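Local coordinates for magnesium transporter (Enterococcus faecalis, PDB 2OUX), which probably carries magnesium ions across the cell membrane, this chain being the magnesium-binding cytosolic part of the homodimeric transporter, at residues I173-V178 against V186-L191. Sequence-based numbering, arbitrary orientation.
Sequences IYYVYV and VGVISL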
ATOM      1  N   ILE A 173      -1.568   9.794  -0.293  1.00 25.37           N
ATOM      2  CA  ILE A 173      -1.402  10.666  -1.436  1.00 23.08           C
ATOM      3  C   ILE A 173      -0.771   9.847  -2.544  1.00 20.80           C
ATOM      4  O   ILE A 173      -0.430  10.379  -3.587  1.00 20.22           O
ATOM      5  CB  ILE A 173      -0.464  11.861  -1.114  1.00 26.16           C
ATOM      6  CG1 ILE A 173       0.978  11.377  -0.914  1.00 28.63           C
ATOM      7  CG2 ILE A 173      -0.958  12.581   0.136  1.00 26.43           C
ATOM      8  CD1 ILE A 173       1.994  12.497  -0.956  1.00 28.57           C
ATOM      9  N   TYR A 174      -0.621   8.545  -2.318  1.00 20.06           N
ATOM     10  CA  TYR A 174       0.013   7.694  -3.314  1.00 21.00           C
ATOM     11  C   TYR A 174      -0.818   7.471  -4.558  1.00 22.62           C
ATOM     12  O   TYR A 174      -0.346   6.923  -5.548  1.00 23.38           O
ATOM     13  CB  TYR A 174       0.474   6.385  -2.668  1.00 19.54           C
ATOM     14  CG  TYR A 174       1.580   6.667  -1.657  1.00 18.42           C
ATOM     15  CD1 TYR A 174       2.474   7.717  -1.868  1.00 16.46           C
ATOM     16  CD2 TYR A 174       1.702   5.929  -0.484  1.00 15.70           C
ATOM     17  CE1 TYR A 174       3.460   8.038  -0.929  1.00 18.59           C
ATOM     18  CE2 TYR A 174       2.687   6.237   0.466  1.00 20.40           C
ATOM     19  CZ  TYR A 174       3.563   7.299   0.233  1.00 19.96           C
ATOM     20  OH  TYR A 174       4.523   7.630   1.165  1.00 19.68           O
ATOM     21  N   TYR A 175      -2.065   7.914  -4.498  1.00 24.73           N
ATOM     22  CA  TYR A 175      -2.956   7.866  -5.644  1.00 26.43           C
ATOM     23  C   TYR A 175      -3.601   9.236  -5.625  1.00 25.91           C
ATOM     24  O   TYR A 175      -4.003   9.718  -4.565  1.00 27.36           O
ATOM     25  CB  TYR A 175      -4.039   6.786  -5.497  1.00 26.39           C
ATOM     26  CG  TYR A 175      -3.594   5.403  -5.892  1.00 29.13           C
ATOM     27  CD1 TYR A 175      -3.037   5.172  -7.143  1.00 32.22           C
ATOM     28  CD2 TYR A 175      -3.722   4.326  -5.018  1.00 29.25           C
ATOM     29  CE1 TYR A 175      -2.618   3.905  -7.518  1.00 34.46           C
ATOM     30  CE2 TYR A 175      -3.304   3.055  -5.381  1.00 31.24           C
ATOM     31  CZ  TYR A 175      -2.752   2.852  -6.628  1.00 34.14           C
ATOM     32  OH  TYR A 175      -2.322   1.600  -6.999  1.00 38.46           O
ATOM     33  N   VAL A 176      -3.675   9.880  -6.780  1.00 27.02           N
ATOM     34  CA  VAL A 176      -4.312  11.190  -6.865  1.00 26.36           C
ATOM     35  C   VAL A 176      -5.496  11.035  -7.801  1.00 27.01           C
ATOM     36  O   VAL A 176      -5.332  10.684  -8.967  1.00 26.43           O
ATOM     37  CB  VAL A 176      -3.359  12.251  -7.433  1.00 27.39           C
ATOM     38  CG1 VAL A 176      -4.049  13.606  -7.462  1.00 27.53           C
ATOM     39  CG2 VAL A 176      -2.095  12.318  -6.584  1.00 28.19           C
ATOM     40  N   TYR A 177      -6.692  11.288  -7.291  1.00 27.15           N
ATOM     41  CA  TYR A 177      -7.888  11.149  -8.112  1.00 27.62           C
ATOM     42  C   TYR A 177      -8.229  12.438  -8.853  1.00 27.36           C
ATOM     43  O   TYR A 177      -8.043  13.537  -8.335  1.00 29.27           O
ATOM     44  CB  TYR A 177      -9.038  10.679  -7.224  1.00 25.13           C
ATOM     45  CG  TYR A 177      -8.672   9.390  -6.525  1.00 24.21           C
ATOM     46  CD1 TYR A 177      -8.761   8.166  -7.194  1.00 22.13           C
ATOM     47  CD2 TYR A 177      -8.122   9.402  -5.240  1.00 22.91           C
ATOM     48  CE1 TYR A 177      -8.303   6.987  -6.608  1.00 17.14           C
ATOM     49  CE2 TYR A 177      -7.664   8.226  -4.642  1.00 20.59           C
ATOM     50  CZ  TYR A 177      -7.751   7.029  -5.340  1.00 20.78           C
ATOM     51  OH  TYR A 177      -7.227   5.891  -4.792  1.00 20.23           O
ATOM     52  N   VAL A 178      -8.708  12.297 -10.082  1.00 27.29           N
ATOM     53  CA  VAL A 178      -9.057  13.459 -10.882  1.00 26.67           C
ATOM     54  C   VAL A 178     -10.566  13.541 -11.011  1.00 27.36           C
ATOM     55  O   VAL A 178     -11.203  12.574 -11.400  1.00 30.37           O
ATOM     56  CB  VAL A 178      -8.431  13.372 -12.294  1.00 27.27           C
ATOM     57  CG1 VAL A 178      -8.723  14.651 -13.080  1.00 25.68           C
ATOM     58  CG2 VAL A 178      -6.919  13.153 -12.184  1.00 27.00           C
ATOM     59  N   VAL A 186     -13.281  11.151 -12.817  1.00 29.97           N
ATOM     60  CA  VAL A 186     -12.984  10.976 -14.236  1.00 29.15           C
ATOM     61  C   VAL A 186     -11.591  10.444 -14.566  1.00 29.34           C
ATOM     62  O   VAL A 186     -11.264  10.244 -15.732  1.00 29.11           O
ATOM     63  CB  VAL A 186     -13.187  12.307 -14.992  1.00 30.68           C
ATOM     64  CG1 VAL A 186     -14.635  12.774 -14.828  1.00 28.54           C
ATOM     65  CG2 VAL A 186     -12.208  13.366 -14.463  1.00 28.57           C
ATOM     66  N   GLY A 187     -10.768  10.212 -13.550  1.00 29.03           N
ATOM     67  CA  GLY A 187      -9.432   9.719 -13.818  1.00 27.31           C
ATOM     68  C   GLY A 187      -8.598   9.517 -12.574  1.00 28.72           C
ATOM     69  O   GLY A 187      -9.043   9.793 -11.455  1.00 25.95           O
ATOM     70  N   VAL A 188      -7.376   9.037 -12.768  1.00 28.41           N
ATOM     71  CA  VAL A 188      -6.475   8.787 -11.652  1.00 26.42           C
ATOM     72  C   VAL A 188      -5.029   8.760 -12.131  1.00 27.01           C
ATOM     73  O   VAL A 188      -4.763   8.478 -13.303  1.00 26.85           O
ATOM     74  CB  VAL A 188      -6.786   7.427 -10.983  1.00 24.93           C
ATOM     75  CG1 VAL A 188      -6.569   6.287 -11.978  1.00 23.15           C
ATOM     76  CG2 VAL A 188      -5.902   7.225  -9.762  1.00 25.65           C
ATOM     77  N   ILE A 189      -4.107   9.075 -11.222  1.00 26.46           N
ATOM     78  CA  ILE A 189      -2.682   9.038 -11.517  1.00 26.14           C
ATOM     79  C   ILE A 189      -1.943   8.699 -10.230  1.00 23.79           C
ATOM     80  O   ILE A 189      -2.179   9.311  -9.198  1.00 24.18           O
ATOM     81  CB  ILE A 189      -2.142  10.389 -12.099  1.00 27.13           C
ATOM     82  CG1 ILE A 189      -0.723  10.168 -12.632  1.00 29.22           C
ATOM     83  CG2 ILE A 189      -2.094  11.475 -11.027  1.00 25.53           C
ATOM     84  CD1 ILE A 189      -0.224  11.264 -13.546  1.00 31.67           C
ATOM     85  N   SER A 190      -1.077   7.693 -10.289  1.00 22.15           N
ATOM     86  CA  SER A 190      -0.308   7.286  -9.119  1.00 22.99           C
ATOM     87  C   SER A 190       0.769   8.330  -8.881  1.00 23.47           C
ATOM     88  O   SER A 190       1.201   9.009  -9.812  1.00 23.46           O
ATOM     89  CB  SER A 190       0.357   5.932  -9.350  1.00 20.58           C
ATOM     90  OG  SER A 190       1.329   6.040 -10.372  1.00 21.04           O
ATOM     91  N   LEU A 191       1.204   8.465  -7.638  1.00 22.26           N
ATOM     92  CA  LEU A 191       2.229   9.449  -7.343  1.00 24.58           C
ATOM     93  C   LEU A 191       3.528   9.093  -8.070  1.00 26.50           C
ATOM     94  O   LEU A 191       4.254   9.977  -8.534  1.00 24.57           O
ATOM     95  CB  LEU A 191       2.483   9.537  -5.837  1.00 22.74           C
ATOM     96  CG  LEU A 191       3.502  10.618  -5.464  1.00 24.61           C
ATOM     97  CD1 LEU A 191       3.038  11.972  -6.019  1.00 25.20           C
ATOM     98  CD2 LEU A 191       3.653  10.679  -3.957  1.00 22.82           C
TER
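Val176 and Ile189 form a hydrogen-bonded pair, Val176 N to Ile189 O at 2.9 Å and Ile189 N to Val176 O at 3.0 Å, at the middle of an antiparallel hairpin whose strands 175-178 and 186-190 run at 161°, and Val186 and Gly187 both face Val178 in a classic beta bulge. Val178 O accepts Val186 N at 2.9 Å, while Gly187 N reaches the same oxygen only weakly. On the face bearing Tyr175, Tyr177, Val188 and Ser190, CG2 of Val188 lies 4.0 Å from Tyr177 CD1, the two side chains running side by side; with CG2 anti to the backbone N, this methyl also rests against Val176 O. Tyr175 sets its CE1 4.0 Å from Ser190 CB. The other face carries Val178, Ile189 and Val176, whose CB meets Ile189 CG2 at 3.9 Å. Where helix 191-194 begins, Leu191 N donates to Tyr174 O, and Leu191 CD2 sits at the edge of the Tyr174 ring, 3.8 Å from CD1, and also touches Ile173 CD1. The Tyr174 hydroxyl bonds Arg192 N of the second subunit, and its ring stacks on that subunit's Tyr174. The backbone bonds fix the register of this CBS-domain hairpin, placing Tyr177 beside the magnesium ion it shares with Ala234 and Tyr174 at the subunit interface.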